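Local atomic coordinates of 5-Carboxyvanillate Decarboxylase (Novosphingobium aromaticivorans, PDB entry 4QRN), a protein that probably removes a carboxylate group from 5-carboxyvanillate as a metal-dependent decarboxylase of the amidohydrolase family, with manganese bound in its active site. Residues M326-V331 with A356-K361; L294-T297 with K303-V306; A132-A137 with I165-R170. One frame throughout, in Å; residues are numbered along the deposited sequence.

Along the chain the order is contact 3, contact 2, contact 1, each closing before the next opens. Contacts 1 and 2 have centres about 20 Å apart and touch: Arg330 NE lies 2.9 Å from Val306 O, a probable hydrogen bond from an arginine side chain just ahead of strand 331-332 to the first residue of the neighbouring parallel strand 306-309. Contact 3 stands apart, its centre about 29 Å from contact 1 and 30 Å from contact 2; it joins helices 122-142 and 158-170, which flank strand 147-149 in sequence. All three join outer helices and loops away from the manganese site, consistent with the barrel of the amidohydrolase superfamily.

Contact 1: residues M326-V331 with A356-K361; sequences MGEDRV and AQTKKK
Lys361 NZ is gripped by two carboxylates from segment 326-331: Glu328 OE2 and Asp329 OD1 each lie 2.8 Å from it, in hydrogen-bonded salt bridges. The Lys361 chain is extended beyond CG, and its carbons run beside the acidic groups before the ammonium is reached, with Lys361 CD 3.4 Å from Asp329 OD1. The two acids present different sides: Asp329 offers the syn lone pair of OD1, whereas Glu328 OE2 is met on its anti side, 20° out of the carboxylate plane. The second oxygen of Glu328 is engaged as well. Thr358 OG1 donates to Glu328 OE1 at 2.6 Å, from the syn side and 29° out of plane, and Thr358 CG2 packs 3.2 Å from the same oxygen. Glu328 CG sits between the backbone N and the carbonyl carbon (chi1 69°), and the extended chain beyond it carries the carboxylate across Thr358 at about a right angle. One water donates to both Glu328 OE2 and Thr358 OG1, bridging the pair a second time. Ser355 also bonds Thr358 OG1, while Asn366, further along helix 356-370, bonds the backbone O of Glu328. Both carboxylate oxygens of Glu328 thus have partners, which should restrict its rotation; the shared lysine probably offsets the repulsion between two adjacent acids and favours their ionised forms at this surface.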
# COMPACT_ATOMS: atom_id res chain seq x y z
N MET A 326 -5.64 -15.68 -4.05
CA MET A 326 -5.23 -16.52 -2.93
C MET A 326 -5.85 -17.91 -2.99
O MET A 326 -5.32 -18.84 -2.39
CB MET A 326 -5.71 -15.94 -1.59
CG MET A 326 -5.48 -14.50 -1.26
SD MET A 326 -3.94 -14.17 -0.49
CE MET A 326 -3.80 -15.37 0.83
N GLY A 327 -7.01 -18.01 -3.64
CA GLY A 327 -7.89 -19.17 -3.51
C GLY A 327 -9.04 -18.87 -2.55
O GLY A 327 -8.85 -18.27 -1.48
N GLU A 328 -10.23 -19.32 -2.91
CA GLU A 328 -11.40 -19.03 -2.08
C GLU A 328 -11.35 -19.70 -0.71
O GLU A 328 -12.09 -19.28 0.18
CB GLU A 328 -12.69 -19.39 -2.79
CG GLU A 328 -12.87 -20.85 -2.98
CD GLU A 328 -14.23 -21.21 -3.54
OE1 GLU A 328 -14.91 -20.32 -4.08
OE2 GLU A 328 -14.63 -22.39 -3.43
N ASP A 329 -10.49 -20.69 -0.51
CA ASP A 329 -10.35 -21.31 0.80
C ASP A 329 -9.51 -20.47 1.75
O ASP A 329 -9.40 -20.86 2.91
CB ASP A 329 -9.66 -22.69 0.70
CG ASP A 329 -10.47 -23.74 0.02
OD1 ASP A 329 -11.64 -23.51 -0.31
OD2 ASP A 329 -9.90 -24.85 -0.15
N ARG A 330 -8.91 -19.38 1.27
CA ARG A 330 -7.89 -18.68 2.05
C ARG A 330 -8.30 -17.26 2.41
O ARG A 330 -7.47 -16.48 2.87
CB ARG A 330 -6.55 -18.70 1.31
CG ARG A 330 -6.06 -20.11 1.04
CD ARG A 330 -4.62 -20.13 0.54
NE ARG A 330 -3.65 -19.84 1.59
CZ ARG A 330 -3.20 -20.72 2.48
NH1 ARG A 330 -3.64 -21.98 2.46
NH2 ARG A 330 -2.32 -20.36 3.38
N VAL A 331 -9.59 -16.94 2.23
CA VAL A 331 -10.13 -15.60 2.49
C VAL A 331 -11.34 -15.76 3.42
O VAL A 331 -12.27 -16.51 3.11
CB VAL A 331 -10.54 -14.91 1.17
CG1 VAL A 331 -11.13 -13.53 1.43
CG2 VAL A 331 -9.36 -14.85 0.21
N ALA A 356 -23.45 -20.11 -2.97
CA ALA A 356 -23.69 -20.51 -1.58
C ALA A 356 -22.48 -21.23 -1.00
O ALA A 356 -22.10 -21.01 0.15
CB ALA A 356 -24.94 -21.39 -1.50
N GLN A 357 -21.85 -22.08 -1.80
CA GLN A 357 -20.72 -22.83 -1.30
C GLN A 357 -19.55 -21.89 -0.97
O GLN A 357 -18.89 -22.04 0.08
CB GLN A 357 -20.30 -23.86 -2.35
CG GLN A 357 -21.34 -24.98 -2.53
CD GLN A 357 -22.55 -24.65 -3.48
OE1 GLN A 357 -22.67 -23.56 -4.09
NE2 GLN A 357 -23.46 -25.62 -3.59
N THR A 358 -19.26 -20.93 -1.85
CA THR A 358 -18.17 -20.00 -1.60
C THR A 358 -18.49 -19.08 -0.43
O THR A 358 -17.62 -18.78 0.40
CB THR A 358 -17.90 -19.19 -2.88
OG1 THR A 358 -17.52 -20.08 -3.93
CG2 THR A 358 -16.81 -18.12 -2.64
N LYS A 359 -19.74 -18.62 -0.37
CA LYS A 359 -20.14 -17.72 0.70
C LYS A 359 -20.01 -18.41 2.07
O LYS A 359 -19.61 -17.77 3.06
CB LYS A 359 -21.55 -17.18 0.42
CG LYS A 359 -22.01 -16.06 1.32
CD LYS A 359 -23.33 -15.46 0.86
CE LYS A 359 -23.18 -14.57 -0.37
NZ LYS A 359 -24.53 -14.33 -1.00
N LYS A 360 -20.36 -19.69 2.14
CA LYS A 360 -20.21 -20.44 3.39
C LYS A 360 -18.74 -20.62 3.79
O LYS A 360 -18.41 -20.56 4.98
CB LYS A 360 -20.94 -21.79 3.30
CG LYS A 360 -20.78 -22.64 4.53
CD LYS A 360 -21.64 -23.89 4.47
CE LYS A 360 -21.61 -24.63 5.80
NZ LYS A 360 -22.42 -25.90 5.75
N LYS A 361 -17.85 -20.83 2.82
CA LYS A 361 -16.42 -20.85 3.13
C LYS A 361 -15.98 -19.50 3.72
O LYS A 361 -15.29 -19.45 4.74
CB LYS A 361 -15.60 -21.13 1.87
CG LYS A 361 -15.75 -22.56 1.36
CD LYS A 361 -14.89 -22.74 0.11
CE LYS A 361 -14.96 -24.15 -0.44
NZ LYS A 361 -13.96 -24.33 -1.55
O HOH W 1 -17.04 -23.19 -3.76

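Contact 2: residues L294-T297 with K303-V306; sequences LKKT and KSNV
Lys296 and Ser304 meet through one hydrogen bond, Lys296 NZ donating to Ser304 OG at 3.1 Å, and the orientation of the two side chains explains why so little else touches. Lys296 is stretched out beyond CG, so its ammonium alone comes close; Lys296 CD is still 4.0 Å from Ser304 OG. The nitrogen does not arrive in line with the CB-OG bond of Ser304 but from its flank, the angle NZ-OG-CB being about 96°, which leaves Ser304 CB 3.5 Å from Lys296 NZ. Ser304 OG lies between its own backbone N and carbonyl carbon (chi1 59°), and Gly300 O, one helical turn back, shares a hydrogen bond with it. A water widens the link: it accepts from Lys296 NZ at 2.9 Å and donates to Asn305 OD1 at 2.7 Å. An alanine at Ser304 has no hydroxyl, and would probably leave Lys296 NZ freer to swing, tied to this segment through the water, and Gly300 O without this bond. The bond spans helix 298-304, whose N-cap is Thr297 with its OG1 on Gly300 N; Ser304 is its last helical residue, just ahead of Asn305 and strand 306-309, and Leu294 rests against helices 250-253 and 268-284.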
# COMPACT_ATOMS: atom_id res chain seq x y z
N LEU A 294 14.57 -17.56 -2.66
CA LEU A 294 13.53 -18.26 -1.93
C LEU A 294 13.12 -19.49 -2.70
O LEU A 294 13.30 -19.57 -3.91
CB LEU A 294 12.31 -17.35 -1.79
CG LEU A 294 12.54 -16.01 -1.09
CD1 LEU A 294 11.27 -15.17 -1.07
CD2 LEU A 294 13.05 -16.21 0.32
N LYS A 295 12.56 -20.46 -2.00
CA LYS A 295 12.15 -21.71 -2.65
C LYS A 295 10.88 -21.56 -3.47
O LYS A 295 10.68 -22.32 -4.42
CB LYS A 295 11.98 -22.84 -1.65
CG LYS A 295 13.28 -23.28 -0.99
CD LYS A 295 13.03 -24.43 -0.02
CE LYS A 295 14.32 -24.83 0.66
NZ LYS A 295 14.10 -25.79 1.77
N LYS A 296 10.03 -20.60 -3.11
CA LYS A 296 8.80 -20.33 -3.87
C LYS A 296 8.78 -18.87 -4.29
O LYS A 296 9.55 -18.05 -3.78
CB LYS A 296 7.52 -20.61 -3.04
CG LYS A 296 7.46 -22.00 -2.47
CD LYS A 296 6.12 -22.26 -1.78
CE LYS A 296 6.00 -23.73 -1.38
NZ LYS A 296 4.65 -24.02 -0.89
N THR A 297 7.90 -18.55 -5.22
CA THR A 297 7.56 -17.16 -5.51
C THR A 297 6.71 -16.60 -4.38
O THR A 297 6.15 -17.34 -3.56
CB THR A 297 6.77 -17.06 -6.81
OG1 THR A 297 5.56 -17.81 -6.66
CG2 THR A 297 7.57 -17.60 -8.00
N LYS A 303 -0.33 -18.59 -1.57
CA LYS A 303 -1.24 -19.71 -1.75
C LYS A 303 -1.03 -20.84 -0.74
O LYS A 303 -1.92 -21.65 -0.57
CB LYS A 303 -1.13 -20.24 -3.17
CG LYS A 303 -1.68 -19.26 -4.21
CD LYS A 303 -1.56 -19.84 -5.60
CE LYS A 303 -2.30 -19.00 -6.63
NZ LYS A 303 -2.23 -19.65 -7.97
N SER A 304 0.12 -20.90 -0.07
CA SER A 304 0.40 -21.99 0.87
C SER A 304 0.56 -21.58 2.33
O SER A 304 0.38 -22.43 3.20
CB SER A 304 1.63 -22.75 0.46
OG SER A 304 2.76 -21.92 0.41
N ASN A 305 0.90 -20.32 2.60
CA ASN A 305 1.27 -19.91 3.95
C ASN A 305 0.61 -18.64 4.46
O ASN A 305 0.75 -18.35 5.64
CB ASN A 305 2.78 -19.74 4.08
CG ASN A 305 3.53 -21.03 3.88
OD1 ASN A 305 3.96 -21.36 2.76
ND2 ASN A 305 3.69 -21.78 4.95
N VAL A 306 -0.09 -17.89 3.62
CA VAL A 306 -0.73 -16.66 4.04
C VAL A 306 -2.24 -16.81 3.93
O VAL A 306 -2.75 -17.46 3.03
CB VAL A 306 -0.22 -15.46 3.22
CG1 VAL A 306 -0.91 -14.15 3.65
CG2 VAL A 306 1.30 -15.35 3.36
O HOH W 2 5.13 -23.64 1.92

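Contact 3: residues A132-A137 with I165-R170; sequences ANDTLA and IHRGAR
The guanidinium of Arg167 meets Asp134 at its edge: Asp134 OD1 lies almost in the guanidinium plane, opposite the NH1 and NH2 ends. The approach to Asn133 is oblique, with Asn133 CB 3.9 Å from Arg167 NH1. Carboxylate and guanidinium planes stand 88° apart, so the salt bridge is not the familiar coplanar pairing of two oxygens with two nitrogens. Instead, both nitrogens converge on one oxygen. Arg167 NH2 gives the shorter bond to Asp134 OD1, 2.8 Å, directed at the syn lone pair with an N-H...O angle of 155°; Arg167 NH1 reaches the same Asp134 OD1 at 3.1 Å along a more bent path and from above the carboxylate plane. Asp134 OD2 stays back, 4.1 Å from Arg167 NH2. A bend in the arginine chain at chi3 (77°) turns the head toward the neighbouring helix after a straight start. Arg167 NH1 has a second anionic partner in Glu164, one turn earlier in its helix, and Glu164 also accepts from Asn133 ND2, which bonds Thr152 O besides. The arginine is thus held between two acids, probably steadying its positive charge. Helices 122-142 and 158-170, which precede strands 147-149 and 177-179 respectively, run in the same general direction here, as expected for successive outer helices of the beta/alpha barrel characteristic of the amidohydrolase superfamily.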
# COMPACT_ATOMS: atom_id res chain seq x y z
N ALA A 132 -4.26 -9.84 30.69
CA ALA A 132 -5.17 -9.70 29.56
C ALA A 132 -5.53 -11.08 29.01
O ALA A 132 -6.68 -11.31 28.62
CB ALA A 132 -4.56 -8.84 28.46
N ASN A 133 -4.55 -11.98 28.93
CA ASN A 133 -4.82 -13.32 28.45
C ASN A 133 -5.76 -14.06 29.39
O ASN A 133 -6.69 -14.75 28.95
CB ASN A 133 -3.50 -14.06 28.25
CG ASN A 133 -2.76 -13.61 27.00
OD1 ASN A 133 -3.38 -13.09 26.07
ND2 ASN A 133 -1.47 -13.82 26.97
N ASP A 134 -5.54 -13.95 30.70
CA ASP A 134 -6.42 -14.60 31.64
C ASP A 134 -7.84 -14.01 31.58
O ASP A 134 -8.83 -14.75 31.68
CB ASP A 134 -5.86 -14.49 33.06
CG ASP A 134 -4.63 -15.35 33.28
OD1 ASP A 134 -4.36 -16.25 32.46
OD2 ASP A 134 -3.93 -15.11 34.29
N THR A 135 -7.95 -12.69 31.43
CA THR A 135 -9.25 -12.04 31.31
C THR A 135 -10.00 -12.55 30.07
O THR A 135 -11.19 -12.88 30.14
CB THR A 135 -9.05 -10.53 31.27
OG1 THR A 135 -8.55 -10.10 32.54
CG2 THR A 135 -10.35 -9.79 30.93
N LEU A 136 -9.29 -12.64 28.95
CA LEU A 136 -9.89 -13.16 27.73
C LEU A 136 -10.31 -14.62 27.91
O LEU A 136 -11.41 -15.02 27.50
CB LEU A 136 -8.89 -13.04 26.59
CG LEU A 136 -9.34 -13.61 25.24
CD1 LEU A 136 -10.66 -13.01 24.77
CD2 LEU A 136 -8.24 -13.41 24.23
N ALA A 137 -9.45 -15.43 28.51
CA ALA A 137 -9.77 -16.84 28.71
C ALA A 137 -11.03 -16.98 29.58
O ALA A 137 -11.87 -17.86 29.32
CB ALA A 137 -8.61 -17.56 29.35
N ILE A 165 2.66 -18.53 24.29
CA ILE A 165 2.02 -19.22 23.17
C ILE A 165 1.62 -20.63 23.62
O ILE A 165 0.49 -21.07 23.39
CB ILE A 165 2.97 -19.25 21.98
CG1 ILE A 165 3.09 -17.84 21.38
CG2 ILE A 165 2.51 -20.26 20.92
CD1 ILE A 165 4.29 -17.66 20.48
N HIS A 166 2.53 -21.34 24.29
CA HIS A 166 2.20 -22.66 24.81
C HIS A 166 1.12 -22.61 25.87
O HIS A 166 0.21 -23.43 25.85
CB HIS A 166 3.47 -23.32 25.32
CG HIS A 166 4.24 -23.98 24.23
ND1 HIS A 166 3.92 -25.24 23.75
CD2 HIS A 166 5.32 -23.57 23.52
CE1 HIS A 166 4.75 -25.57 22.79
NE2 HIS A 166 5.61 -24.57 22.62
N ARG A 167 1.19 -21.65 26.78
CA ARG A 167 0.18 -21.57 27.84
C ARG A 167 -1.19 -21.29 27.24
O ARG A 167 -2.19 -21.89 27.63
CB ARG A 167 0.56 -20.50 28.86
CG ARG A 167 -0.33 -20.54 30.09
CD ARG A 167 0.07 -19.51 31.12
NE ARG A 167 -0.33 -18.14 30.80
CZ ARG A 167 -1.43 -17.53 31.25
NH1 ARG A 167 -1.65 -16.27 30.91
NH2 ARG A 167 -2.31 -18.17 32.03
N GLY A 168 -1.25 -20.39 26.26
CA GLY A 168 -2.52 -20.07 25.63
C GLY A 168 -3.13 -21.27 24.93
O GLY A 168 -4.32 -21.54 25.04
N ALA A 169 -2.30 -22.04 24.23
CA ALA A 169 -2.80 -23.19 23.49
C ALA A 169 -3.21 -24.33 24.43
O ALA A 169 -4.23 -24.97 24.22
CB ALA A 169 -1.75 -23.66 22.49
N ARG A 170 -2.41 -24.58 25.46
CA ARG A 170 -2.61 -25.75 26.31
C ARG A 170 -3.57 -25.53 27.47
O ARG A 170 -4.36 -26.42 27.81
CB ARG A 170 -1.25 -26.20 26.85
CG ARG A 170 -1.28 -27.34 27.87
CD ARG A 170 0.10 -27.61 28.45
NE ARG A 170 0.70 -26.41 29.04
CZ ARG A 170 1.75 -25.75 28.55
NH1 ARG A 170 2.20 -24.67 29.17
NH2 ARG A 170 2.37 -26.16 27.44